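Local atomic coordinates of ESAT-6/WXG100 secretion system protein (Streptococcus gallolyticus, PDB entry 7JQE), a protein that forms, as an elongated two-chain assembly, the extracellular part of EsaA, a subunit of the bacterial type VIIb secretion system, and probably serves toxin export. Residues Thr149-Gln152 with Glu153-Lys156; Ile159-Asp162 with Leu163-Val167; Asn454-Phe457 with Asp458-Asp461; Thr474-Thr477 with Glu478-Glu482; Ile484-Gln487 with Ser488-Asp491. One frame throughout, in Å; residues are numbered along the deposited sequence.

How the interactions relate
Following the chain, interaction 1 (149-156) comes first, where the loop after helix 102-135 turns into helix 152-164; interaction 2 (159-167) continues that helix to its C-terminal end. Interaction 3 (454-461) comes much later, in the loop leading to helix 462-491, and interactions 4 (474-482) and 5 (484-491) follow along that helix. All five are local, each closing no more than a turn or two, and they run in series without nesting or crossing. In space helix 152-164 packs on helix 462-491: interactions 1 and 2 both touch interaction 4 and interaction 5. Interaction 3 stands apart, its centre about 26 Å from that of interaction 2.

Interaction 1 of 5, residues Thr149-Gln152 with Glu153-Lys156; sequences TTNQ and EERK
Asn151 OD1 receives the backbone N-H of Glu154 at 2.9 Å, in an almost straight bond (172° at the hydrogen), and so caps the start of helix 152-164. The amide stands where it can do this because CG is anti to the backbone N of Asn151 (chi1 -174°), which swings OD1 back over the first turn; the N-H comes in from above the amide, about 50° off its plane, and so misses the lone-pair direction. Asparagine suits an N-cap because its short side chain carries an acceptor that can replace the missing carbonyl of a preceding turn. Behind the cap the helix bonds begin, Arg155 N to Asn151 O and Lys156 N to Gln152 O, both at 2.9 Å. Arg155 then bends at its second and third torsions and turns back toward the incoming loop, where Arg155 NE makes a weak bond of 3.0 Å to Thr149 O. Arg155 NH2 comes 3.6 Å from Gln152 CA, while Thr150 O lies at the guanidinium edge. Farther out, the extended Glu154 side chain crosses Thr149 at about a right angle, with Glu154 CD 3.8 Å from the methyl CG2 of Thr149. Glu154 OE1 comes within 3.4 Å of Asn151 CB. Arg155 also packs on Ile484 of helix 462-491. Acidic Glu153 and Glu154 in the first turn would be expected to interact favourably with the helix dipole, and the carbonyls of the loop give the arginine's positive charge polar company in a buried place.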
loop_
_atom_site.group_PDB
_atom_site.type_symbol
_atom_site.label_atom_id
_atom_site.label_comp_id
_atom_site.label_asym_id
_atom_site.label_seq_id
_atom_site.Cartn_x
_atom_site.Cartn_y
_atom_site.Cartn_z
ATOM N N THR A 149 -38.845 55.848 0.418
ATOM C CA THR A 149 -39.459 55.020 -0.613
ATOM C C THR A 149 -40.743 54.393 -0.081
ATOM O O THR A 149 -40.705 53.587 0.855
ATOM C CB THR A 149 -38.481 53.941 -1.071
ATOM O OG1 THR A 149 -37.279 54.558 -1.549
ATOM C CG2 THR A 149 -39.095 53.103 -2.181
ATOM N N THR A 150 -41.880 54.759 -0.679
ATOM C CA THR A 150 -43.168 54.268 -0.198
ATOM C C THR A 150 -43.501 52.889 -0.759
ATOM O O THR A 150 -44.077 52.055 -0.053
ATOM C CB THR A 150 -44.280 55.261 -0.546
ATOM O OG1 THR A 150 -44.657 55.103 -1.918
ATOM C CG2 THR A 150 -43.804 56.686 -0.320
ATOM N N ASN A 151 -43.167 52.633 -2.022
ATOM C CA ASN A 151 -43.395 51.309 -2.583
ATOM C C ASN A 151 -42.602 50.271 -1.797
ATOM O O ASN A 151 -41.380 50.380 -1.652
ATOM C CB ASN A 151 -43.006 51.281 -4.062
ATOM C CG ASN A 151 -43.361 49.965 -4.736
ATOM O OD1 ASN A 151 -43.042 48.884 -4.235
ATOM N ND2 ASN A 151 -44.035 50.053 -5.877
ATOM N N GLN A 152 -43.308 49.262 -1.284
ATOM C CA GLN A 152 -42.685 48.303 -0.379
ATOM C C GLN A 152 -41.754 47.348 -1.113
ATOM O O GLN A 152 -40.648 47.075 -0.639
ATOM C CB GLN A 152 -43.758 47.525 0.379
ATOM C CG GLN A 152 -43.205 46.518 1.363
ATOM C CD GLN A 152 -44.274 45.949 2.271
ATOM O OE1 GLN A 152 -45.243 46.628 2.610
ATOM N NE2 GLN A 152 -44.109 44.690 2.663
ATOM N N GLU A 153 -42.179 46.821 -2.263
ATOM C CA GLU A 153 -41.283 45.966 -3.034
ATOM C C GLU A 153 -40.101 46.761 -3.574
ATOM O O GLU A 153 -38.979 46.247 -3.637
ATOM C CB GLU A 153 -42.046 45.282 -4.169
ATOM C CG GLU A 153 -42.999 44.183 -3.710
ATOM C CD GLU A 153 -42.288 43.022 -3.025
ATOM O OE1 GLU A 153 -41.042 43.057 -2.905
ATOM O OE2 GLU A 153 -42.979 42.069 -2.605
ATOM N N GLU A 154 -40.333 48.015 -3.969
ATOM C CA GLU A 154 -39.223 48.866 -4.377
ATOM C C GLU A 154 -38.250 49.089 -3.227
ATOM O O GLU A 154 -37.046 49.251 -3.454
ATOM C CB GLU A 154 -39.754 50.200 -4.904
ATOM C CG GLU A 154 -38.686 51.123 -5.467
ATOM C CD GLU A 154 -39.256 52.438 -5.967
ATOM O OE1 GLU A 154 -40.491 52.627 -5.894
ATOM O OE2 GLU A 154 -38.466 53.286 -6.434
ATOM N N ARG A 155 -38.754 49.087 -1.989
ATOM C CA ARG A 155 -37.891 49.263 -0.826
ATOM C C ARG A 155 -37.070 48.006 -0.557
ATOM O O ARG A 155 -35.858 48.079 -0.327
ATOM C CB ARG A 155 -38.745 49.639 0.386
ATOM C CG ARG A 155 -37.969 50.059 1.622
ATOM C CD ARG A 155 -38.774 51.073 2.431
ATOM N NE ARG A 155 -40.209 50.922 2.200
ATOM C CZ ARG A 155 -41.025 50.207 2.969
ATOM N NH1 ARG A 155 -40.552 49.578 4.035
ATOM N NH2 ARG A 155 -42.314 50.123 2.673
ATOM N N LYS A 156 -37.718 46.838 -0.588
ATOM C CA LYS A 156 -36.997 45.582 -0.396
ATOM C C LYS A 156 -35.904 45.404 -1.441
ATOM O O LYS A 156 -34.796 44.959 -1.122
ATOM C CB LYS A 156 -37.971 44.406 -0.439
ATOM C CG LYS A 156 -38.648 44.110 0.885
ATOM C CD LYS A 156 -39.657 42.981 0.741
ATOM C CE LYS A 156 -39.852 42.249 2.059
ATOM N NZ LYS A 156 -40.172 43.184 3.174
#

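Interaction 2 of 5, residues Ile159-Asp162 with Leu163-Val167; sequences IKID and LLNQV. With EDO (1,2-ethanediol), chain L.
This is a helix C-terminal contact in the last turns of helix 152-164, where the carbonyls of Ile159, Lys160 and Ile161 accept from Leu163, Leu164 and, weakly, Asn165 before the chain leaves the helix. Leu163 N reaches Ile159 O at 2.9 Å and Leu164 N reaches Lys160 O at 3.0 Å. The next bond, Asn165 N to Ile161 O, is weak at 3.4 Å, which fits a helix that is ending. Beyond it Leu163 O takes both Gln166 N and Val167 N, so one carbonyl gathers the amides of the exit turn. The side chains run in pairs, one turn apart. Ile159 and Leu163 run alongside each other, with methyl CG2 of Ile159 3.9 Å from CD1 of Leu163; CG2 reaches this side because it is anti to the backbone N of Ile159. A beta-branched isoleucine and a leucine suit this buried flank, while Lys160 lays its aliphatic CG 4.1 Å from Leu164 CD1. Asp162 OD2 is hydrogen-bonded to Tyr146 OH and also accepts from O1 of an ethanediol, probably from the crystallisation liquor, at 2.9 Å. Around the turn, Leu163 packs on Tyr476 and Thr477 of helix 462-491, Leu164 touches Lys469 of the same helix, and Ile159 and Val167 meet Leu141 and Leu139 of the loop before helix 152-164.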
loop_
_atom_site.group_PDB
_atom_site.type_symbol
_atom_site.label_atom_id
_atom_site.label_comp_id
_atom_site.label_asym_id
_atom_site.label_seq_id
_atom_site.Cartn_x
_atom_site.Cartn_y
_atom_site.Cartn_z
ATOM N N ILE A 159 -32.943 47.560 -0.524
ATOM C CA ILE A 159 -32.210 47.021 0.618
ATOM C C ILE A 159 -31.349 45.844 0.184
ATOM O O ILE A 159 -30.160 45.767 0.513
ATOM C CB ILE A 159 -33.185 46.622 1.742
ATOM C CG1 ILE A 159 -33.969 47.845 2.229
ATOM C CG2 ILE A 159 -32.433 45.960 2.891
ATOM C CD1 ILE A 159 -35.094 47.522 3.198
ATOM N N LYS A 160 -31.937 44.912 -0.568
ATOM C CA LYS A 160 -31.192 43.744 -1.027
ATOM C C LYS A 160 -29.966 44.156 -1.835
ATOM O O LYS A 160 -28.860 43.656 -1.604
ATOM C CB LYS A 160 -32.109 42.838 -1.849
ATOM C CG LYS A 160 -31.397 41.720 -2.577
ATOM C CD LYS A 160 -32.393 40.721 -3.143
ATOM C CE LYS A 160 -33.176 40.034 -2.033
ATOM N NZ LYS A 160 -34.097 38.983 -2.553
ATOM N N ILE A 161 -30.142 45.078 -2.784
ATOM C CA ILE A 161 -29.024 45.512 -3.616
ATOM C C ILE A 161 -27.919 46.116 -2.760
ATOM O O ILE A 161 -26.728 45.946 -3.049
ATOM C CB ILE A 161 -29.509 46.498 -4.693
ATOM C CG1 ILE A 161 -30.425 45.786 -5.690
ATOM C CG2 ILE A 161 -28.324 47.140 -5.398
ATOM C CD1 ILE A 161 -30.911 46.672 -6.811
ATOM N N ASP A 162 -28.289 46.830 -1.694
ATOM C CA ASP A 162 -27.275 47.410 -0.817
ATOM C C ASP A 162 -26.554 46.335 -0.011
ATOM O O ASP A 162 -25.348 46.446 0.238
ATOM C CB ASP A 162 -27.908 48.444 0.115
ATOM C CG ASP A 162 -28.044 49.809 -0.533
ATOM O OD1 ASP A 162 -27.241 50.127 -1.435
ATOM O OD2 ASP A 162 -28.951 50.570 -0.134
ATOM N N LEU A 163 -27.271 45.293 0.413
ATOM C CA LEU A 163 -26.641 44.248 1.215
ATOM C C LEU A 163 -25.679 43.409 0.381
ATOM O O LEU A 163 -24.603 43.033 0.861
ATOM C CB LEU A 163 -27.709 43.365 1.859
ATOM C CG LEU A 163 -28.470 44.014 3.016
ATOM C CD1 LEU A 163 -29.711 43.216 3.389
ATOM C CD2 LEU A 163 -27.553 44.168 4.219
ATOM N N LEU A 164 -26.041 43.110 -0.868
ATOM C CA LEU A 164 -25.177 42.282 -1.703
ATOM C C LEU A 164 -23.877 42.994 -2.058
ATOM O O LEU A 164 -22.841 42.339 -2.224
ATOM C CB LEU A 164 -25.917 41.859 -2.971
ATOM C CG LEU A 164 -27.068 40.875 -2.757
ATOM C CD1 LEU A 164 -27.771 40.564 -4.065
ATOM C CD2 LEU A 164 -26.553 39.598 -2.111
ATOM N N ASN A 165 -23.905 44.321 -2.182
ATOM C CA ASN A 165 -22.690 45.089 -2.428
ATOM C C ASN A 165 -21.915 45.384 -1.152
ATOM O O ASN A 165 -20.903 46.092 -1.210
ATOM C CB ASN A 165 -23.021 46.403 -3.136
ATOM C CG ASN A 165 -23.436 46.199 -4.577
ATOM O OD1 ASN A 165 -24.492 46.668 -5.005
ATOM N ND2 ASN A 165 -22.603 45.498 -5.338
ATOM N N GLN A 166 -22.362 44.863 -0.012
ATOM C CA GLN A 166 -21.734 45.134 1.270
ATOM C C GLN A 166 -21.216 43.889 1.974
ATOM O O GLN A 166 -20.330 44.009 2.826
ATOM C CB GLN A 166 -22.723 45.861 2.200
ATOM C CG GLN A 166 -22.112 46.426 3.467
ATOM C CD GLN A 166 -23.088 47.293 4.248
ATOM O OE1 GLN A 166 -24.148 47.674 3.745
ATOM N NE2 GLN A 166 -22.731 47.610 5.487
ATOM N N VAL A 167 -21.731 42.709 1.643
ATOM C CA VAL A 167 -21.326 41.455 2.266
ATOM C C VAL A 167 -20.498 40.672 1.257
ATOM O O VAL A 167 -20.964 40.388 0.147
ATOM C CB VAL A 167 -22.540 40.638 2.735
ATOM C CG1 VAL A 167 -22.098 39.283 3.244
ATOM C CG2 VAL A 167 -23.294 41.389 3.814
HETATM C C1 EDO L . -28.543 53.476 -2.100
HETATM O O1 EDO L . -28.899 53.402 -0.714
HETATM C C2 EDO L . -29.757 53.907 -2.915
HETATM O O2 EDO L . -29.392 54.015 -4.297
#

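Interaction 3 of 5, residues Asn454-Phe457 with Asp458-Asp461; sequences NLTF and DNID
Phe457 to Ile460 form a type I beta turn, closed by a weak bond of 3.5 Å from Ile460 N to Phe457 O. Just before it Thr456 makes an ST motif: its OG1 accepts the backbone N-H of Asn459 at 3.2 Å, and a weak bond of 3.4 Å from Ile460 N to Thr456 O completes it. With OG1 between the backbone N and the carbonyl carbon (chi1 60°), the hydroxyl of Thr456 faces the turn, and Thr456 OG1 in turn donates to Asn459 OD1 at 2.8 Å, approaching from above the amide plane. Threonine suits the position because one hydroxyl can accept from the backbone and donate to a side chain. Leu455 sets CD1 4.0 Å from Asn459 CB and sends CD2 toward Ile460 CG1, an apolar patch that extends to Leu455 of the second subunit. The Phe457 ring packs on Lys173, Ser174 and Ala177 of helix 169-179, while Ile460 packs on Leu176 of that helix. The loop therefore joins this helix to the second subunit just ahead of helix 462-491, which Asp461 caps through Leu463 N. Between the two halves a water donates to Asn454 O and to Asn459 OD1, each at 2.8 Å, and accepts from Thr456 N.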
loop_
_atom_site.group_PDB
_atom_site.type_symbol
_atom_site.label_atom_id
_atom_site.label_comp_id
_atom_site.label_asym_id
_atom_site.label_seq_id
_atom_site.Cartn_x
_atom_site.Cartn_y
_atom_site.Cartn_z
ATOM N N ASN A 454 -12.478 14.362 6.247
ATOM C CA ASN A 454 -12.089 15.730 6.572
ATOM C C ASN A 454 -12.682 16.688 5.546
ATOM O O ASN A 454 -12.228 16.734 4.396
ATOM C CB ASN A 454 -10.565 15.861 6.619
ATOM C CG ASN A 454 -10.108 17.284 6.898
ATOM O OD1 ASN A 454 -10.915 18.161 7.215
ATOM N ND2 ASN A 454 -8.805 17.515 6.789
ATOM N N LEU A 455 -13.695 17.448 5.953
ATOM C CA LEU A 455 -14.128 18.613 5.194
ATOM C C LEU A 455 -13.303 19.803 5.664
ATOM O O LEU A 455 -13.305 20.131 6.855
ATOM C CB LEU A 455 -15.621 18.881 5.377
ATOM C CG LEU A 455 -16.111 20.160 4.682
ATOM C CD1 LEU A 455 -15.921 20.047 3.176
ATOM C CD2 LEU A 455 -17.564 20.487 5.034
ATOM N N THR A 456 -12.579 20.424 4.743
ATOM C CA THR A 456 -11.746 21.568 5.072
ATOM C C THR A 456 -12.527 22.863 4.864
ATOM O O THR A 456 -13.510 22.913 4.121
ATOM C CB THR A 456 -10.484 21.589 4.216
ATOM O OG1 THR A 456 -10.857 21.661 2.834
ATOM C CG2 THR A 456 -9.636 20.320 4.450
ATOM N N PHE A 457 -12.073 23.922 5.537
ATOM C CA PHE A 457 -12.679 25.231 5.343
ATOM C C PHE A 457 -12.775 25.583 3.864
ATOM O O PHE A 457 -13.789 26.127 3.412
ATOM C CB PHE A 457 -11.876 26.295 6.089
ATOM C CG PHE A 457 -12.459 27.672 5.979
ATOM C CD1 PHE A 457 -13.467 28.078 6.836
ATOM C CD2 PHE A 457 -12.003 28.560 5.018
ATOM C CE1 PHE A 457 -14.013 29.345 6.737
ATOM C CE2 PHE A 457 -12.542 29.833 4.914
ATOM C CZ PHE A 457 -13.550 30.225 5.773
ATOM N N ASP A 458 -11.732 25.273 3.092
ATOM C CA ASP A 458 -11.692 25.707 1.699
ATOM C C ASP A 458 -12.643 24.898 0.832
ATOM O O ASP A 458 -13.301 25.449 -0.058
ATOM C CB ASP A 458 -10.269 25.608 1.155
ATOM C CG ASP A 458 -9.309 26.532 1.867
ATOM O OD1 ASP A 458 -9.716 27.663 2.211
ATOM O OD2 ASP A 458 -8.148 26.124 2.088
ATOM N N ASN A 459 -12.724 23.590 1.066
ATOM C CA ASN A 459 -13.564 22.740 0.234
ATOM C C ASN A 459 -15.053 22.943 0.482
ATOM O O ASN A 459 -15.863 22.288 -0.183
ATOM C CB ASN A 459 -13.196 21.274 0.443
ATOM C CG ASN A 459 -11.784 20.965 -0.006
ATOM O OD1 ASN A 459 -11.122 20.088 0.547
ATOM N ND2 ASN A 459 -11.309 21.698 -1.009
ATOM N N ILE A 460 -15.434 23.817 1.414
ATOM C CA ILE A 460 -16.841 24.174 1.567
ATOM C C ILE A 460 -17.344 24.722 0.239
ATOM O O ILE A 460 -16.832 25.728 -0.267
ATOM C CB ILE A 460 -17.021 25.183 2.704
ATOM C CG1 ILE A 460 -16.554 24.583 4.033
ATOM C CG2 ILE A 460 -18.468 25.630 2.797
ATOM C CD1 ILE A 460 -16.877 25.447 5.232
ATOM N N ASP A 461 -18.347 24.061 -0.333
ATOM C CA ASP A 461 -18.746 24.355 -1.704
ATOM C C ASP A 461 -19.201 25.804 -1.846
ATOM O O ASP A 461 -19.816 26.379 -0.946
ATOM C CB ASP A 461 -19.862 23.410 -2.144
ATOM C CG ASP A 461 -19.972 23.305 -3.652
ATOM O OD1 ASP A 461 -19.296 22.433 -4.237
ATOM O OD2 ASP A 461 -20.729 24.097 -4.255
HETATM O O HOH W 1 -12.566 18.470 2.241
#

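Interaction 4 of 5, residues Thr474-Thr477 with Glu478-Glu482; sequences TLYT and ELTNE
Within helix 462-491, Thr480 OG1 folds back onto the carbonyl one turn earlier and donates to Tyr476 O at 3.1 Å, the side-chain-to-backbone bond common for threonine in alpha helices. The torsion that makes this possible places OG1 anti to the carbonyl carbon of Thr480 and beside its own N (chi1 -66°). Tyr476 O thus takes two donors, OG1 and the backbone N of Thr480, one from each side of the carbonyl plane. OG1 has a further partner in Arg127 NH1 of helix 102-135, which would help fix its rotation. The Tyr476 ring leaves the helix with CG anti to the backbone N (chi1 -161°); Tyr476 CE2 passes 3.5 Å from Thr480 OG1, and the tyrosine hydroxyl bonds to Leu141 N, so the long, flat side chain bridges from this helix to a loop. Thr474 and Glu478 stand next to each other on one face of the helix. Glu478 stays extended beyond CG, which carries its carboxylate past the methyl of Thr474 to a salt bridge with Lys129 of the second subunit. Thr474 and Thr477 both spend their hydroxyls on carbonyls a turn back, Glu470 O and Val473 O, which lets the polar group of Thr477 sit in buried surroundings. At the carboxylate, Glu478 OE2 comes 3.8 Å from Thr474 CG2.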
loop_
_atom_site.group_PDB
_atom_site.type_symbol
_atom_site.label_atom_id
_atom_site.label_comp_id
_atom_site.label_asym_id
_atom_site.label_seq_id
_atom_site.Cartn_x
_atom_site.Cartn_y
_atom_site.Cartn_z
ATOM N N THR A 474 -32.299 37.523 2.599
ATOM C CA THR A 474 -33.759 37.544 2.636
ATOM C C THR A 474 -34.263 37.835 4.043
ATOM O O THR A 474 -35.131 38.695 4.239
ATOM C CB THR A 474 -34.322 36.217 2.129
ATOM O OG1 THR A 474 -33.847 35.971 0.802
ATOM C CG2 THR A 474 -35.838 36.258 2.115
ATOM N N LEU A 475 -33.731 37.125 5.039
ATOM C CA LEU A 475 -34.143 37.375 6.417
ATOM C C LEU A 475 -33.804 38.799 6.838
ATOM O O LEU A 475 -34.649 39.515 7.391
ATOM C CB LEU A 475 -33.492 36.360 7.357
ATOM C CG LEU A 475 -34.037 34.932 7.266
ATOM C CD1 LEU A 475 -33.220 33.959 8.120
ATOM C CD2 LEU A 475 -35.508 34.908 7.666
ATOM N N TYR A 476 -32.568 39.233 6.576
ATOM C CA TYR A 476 -32.171 40.581 6.971
ATOM C C TYR A 476 -33.011 41.635 6.255
ATOM O O TYR A 476 -33.433 42.624 6.866
ATOM C CB TYR A 476 -30.680 40.793 6.695
ATOM C CG TYR A 476 -30.084 41.948 7.469
ATOM C CD1 TYR A 476 -29.551 41.759 8.738
ATOM C CD2 TYR A 476 -30.069 43.232 6.937
ATOM C CE1 TYR A 476 -29.016 42.815 9.457
ATOM C CE2 TYR A 476 -29.537 44.297 7.649
ATOM C CZ TYR A 476 -29.012 44.083 8.907
ATOM O OH TYR A 476 -28.486 45.141 9.616
ATOM N N THR A 477 -33.274 41.435 4.962
ATOM C CA THR A 477 -34.078 42.395 4.211
ATOM C C THR A 477 -35.463 42.544 4.828
ATOM O O THR A 477 -35.932 43.663 5.071
ATOM C CB THR A 477 -34.188 41.965 2.746
ATOM O OG1 THR A 477 -32.884 41.922 2.156
ATOM C CG2 THR A 477 -35.047 42.944 1.970
ATOM N N GLU A 478 -36.129 41.419 5.098
ATOM C CA GLU A 478 -37.487 41.473 5.627
ATOM C C GLU A 478 -37.521 42.096 7.016
ATOM O O GLU A 478 -38.467 42.818 7.357
ATOM C CB GLU A 478 -38.097 40.070 5.638
ATOM C CG GLU A 478 -38.328 39.508 4.246
ATOM C CD GLU A 478 -38.896 38.102 4.258
ATOM O OE1 GLU A 478 -39.027 37.520 5.354
ATOM O OE2 GLU A 478 -39.208 37.579 3.166
ATOM N N LEU A 479 -36.499 41.834 7.835
ATOM C CA LEU A 479 -36.449 42.447 9.157
ATOM C C LEU A 479 -36.190 43.946 9.062
ATOM O O LEU A 479 -36.762 44.727 9.831
ATOM C CB LEU A 479 -35.383 41.770 10.012
ATOM C CG LEU A 479 -35.681 40.324 10.408
ATOM C CD1 LEU A 479 -34.390 39.582 10.735
ATOM C CD2 LEU A 479 -36.641 40.285 11.583
ATOM N N THR A 480 -35.329 44.367 8.133
ATOM C CA THR A 480 -35.119 45.798 7.936
ATOM C C THR A 480 -36.394 46.470 7.441
ATOM O O THR A 480 -36.770 47.543 7.925
ATOM C CB THR A 480 -33.972 46.040 6.955
ATOM O OG1 THR A 480 -32.744 45.590 7.532
ATOM C CG2 THR A 480 -33.854 47.524 6.640
ATOM N N ASN A 481 -37.078 45.845 6.481
ATOM C CA ASN A 481 -38.325 46.405 5.977
ATOM C C ASN A 481 -39.369 46.508 7.081
ATOM O O ASN A 481 -40.165 47.455 7.106
ATOM C CB ASN A 481 -38.848 45.554 4.821
ATOM C CG ASN A 481 -40.106 46.126 4.207
ATOM O OD1 ASN A 481 -40.050 47.060 3.408
ATOM N ND2 ASN A 481 -41.252 45.573 4.581
ATOM N N GLU A 482 -39.384 45.542 8.002
ATOM C CA GLU A 482 -40.349 45.582 9.095
ATOM C C GLU A 482 -40.035 46.713 10.066
ATOM O O GLU A 482 -40.947 47.389 10.562
ATOM C CB GLU A 482 -40.381 44.231 9.812
ATOM C CG GLU A 482 -40.991 43.111 8.973
ATOM C CD GLU A 482 -40.352 41.757 9.231
ATOM O OE1 GLU A 482 -39.484 41.664 10.121
ATOM O OE2 GLU A 482 -40.716 40.784 8.539
#

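Interaction 5 of 5, residues Ile484-Gln487 with Ser488-Asp491; sequences IELQ and STID
Ile490 lies over the carbonyl of Leu486 one helical turn earlier, and its side chain can be followed outward from the backbone. Ile490 CB stands 3.5 Å from Leu486 O. CG1 of Ile490, anti to the carbonyl carbon (chi1 -62°), comes down to 3.0 Å from Leu486 O. At the tip, Ile490 CD1 meets CG of Leu486 at 4.1 Å, the two side chains meeting at a slant. Leu486 helps by turning CG anti to its backbone N, which brings its branch toward Ile490; an isoleucine and a leucine suit this because both offer branched apolar surface to the inner flank, where Leu486 packs on Leu120 and Ile490 on Leu116 and Ser117 of helix 102-135. The carbonyl under this pair is also the acceptor of Ile490 N. Beside it, Thr489 OG1 lies 2.9 Å from Glu485 O and 3.0 Å from Leu486 O, and which of them takes its single proton is not settled; either way the hydroxyl is turned back to the backbone. Gln487 bends at its second torsion, and its amide comes near the Asp491 carboxylate, the two groups roughly perpendicular. Glu485, Leu486 and Thr489 also meet Leu119 and Glu115 of the second subunit. Regular i to i+4 backbone bonds, with apolar Leu486 and Ile490 facing helix 102-135, are consistent with a helix packed in a helical bundle.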
loop_
_atom_site.group_PDB
_atom_site.type_symbol
_atom_site.label_atom_id
_atom_site.label_comp_id
_atom_site.label_asym_id
_atom_site.label_seq_id
_atom_site.Cartn_x
_atom_site.Cartn_y
_atom_site.Cartn_z
ATOM N N ILE A 484 -38.685 49.531 9.254
ATOM C CA ILE A 484 -39.111 50.753 8.582
ATOM C C ILE A 484 -40.608 50.959 8.763
ATOM O O ILE A 484 -41.070 52.065 9.073
ATOM C CB ILE A 484 -38.720 50.708 7.094
ATOM C CG1 ILE A 484 -37.206 50.859 6.938
ATOM C CG2 ILE A 484 -39.462 51.774 6.309
ATOM C CD1 ILE A 484 -36.719 50.755 5.504
ATOM N N GLU A 485 -41.392 49.894 8.582
ATOM C CA GLU A 485 -42.837 50.022 8.727
ATOM C C GLU A 485 -43.229 50.310 10.173
ATOM O O GLU A 485 -44.143 51.104 10.426
ATOM C CB GLU A 485 -43.533 48.765 8.210
ATOM C CG GLU A 485 -43.664 48.728 6.698
ATOM C CD GLU A 485 -44.242 47.421 6.189
ATOM O OE1 GLU A 485 -44.455 46.502 7.009
ATOM O OE2 GLU A 485 -44.482 47.313 4.968
ATOM N N LEU A 486 -42.547 49.684 11.136
ATOM C CA LEU A 486 -42.859 49.952 12.537
ATOM C C LEU A 486 -42.544 51.397 12.903
ATOM O O LEU A 486 -43.334 52.057 13.587
ATOM C CB LEU A 486 -42.101 48.984 13.445
ATOM C CG LEU A 486 -42.383 49.103 14.946
ATOM C CD1 LEU A 486 -43.875 49.062 15.231
ATOM C CD2 LEU A 486 -41.667 48.001 15.710
ATOM N N GLN A 487 -41.396 51.912 12.455
ATOM C CA GLN A 487 -41.082 53.318 12.697
ATOM C C GLN A 487 -42.094 54.233 12.023
ATOM O O GLN A 487 -42.479 55.265 12.585
ATOM C CB GLN A 487 -39.670 53.642 12.212
ATOM C CG GLN A 487 -38.655 53.784 13.331
ATOM C CD GLN A 487 -38.821 55.072 14.108
ATOM O OE1 GLN A 487 -38.477 56.148 13.621
ATOM N NE2 GLN A 487 -39.351 54.972 15.322
ATOM N N SER A 488 -42.534 53.873 10.815
ATOM C CA SER A 488 -43.475 54.714 10.082
ATOM C C SER A 488 -44.783 54.871 10.849
ATOM O O SER A 488 -45.299 55.985 10.997
ATOM C CB SER A 488 -43.726 54.125 8.693
ATOM O OG SER A 488 -44.569 54.966 7.923
ATOM N N THR A 489 -45.336 53.762 11.346
ATOM C CA THR A 489 -46.584 53.833 12.099
ATOM C C THR A 489 -46.385 54.524 13.441
ATOM O O THR A 489 -47.256 55.283 13.885
ATOM C CB THR A 489 -47.170 52.436 12.293
ATOM O OG1 THR A 489 -46.111 51.496 12.514
ATOM C CG2 THR A 489 -47.961 52.022 11.066
ATOM N N ILE A 490 -45.254 54.282 14.108
ATOM C CA ILE A 490 -44.960 55.024 15.332
ATOM C C ILE A 490 -44.943 56.519 15.046
ATOM O O ILE A 490 -45.593 57.309 15.739
ATOM C CB ILE A 490 -43.629 54.562 15.950
ATOM C CG1 ILE A 490 -43.694 53.084 16.336
ATOM C CG2 ILE A 490 -43.298 55.416 17.172
ATOM C CD1 ILE A 490 -42.475 52.607 17.093
ATOM N N ASP A 491 -44.195 56.929 14.017
ATOM C CA ASP A 491 -44.179 58.336 13.626
ATOM C C ASP A 491 -45.586 58.829 13.301
ATOM O O ASP A 491 -46.059 59.814 13.876
ATOM C CB ASP A 491 -43.243 58.540 12.433
ATOM C CG ASP A 491 -41.779 58.570 12.834
ATOM O OD1 ASP A 491 -41.492 58.525 14.051
ATOM O OD2 ASP A 491 -40.915 58.637 11.934
#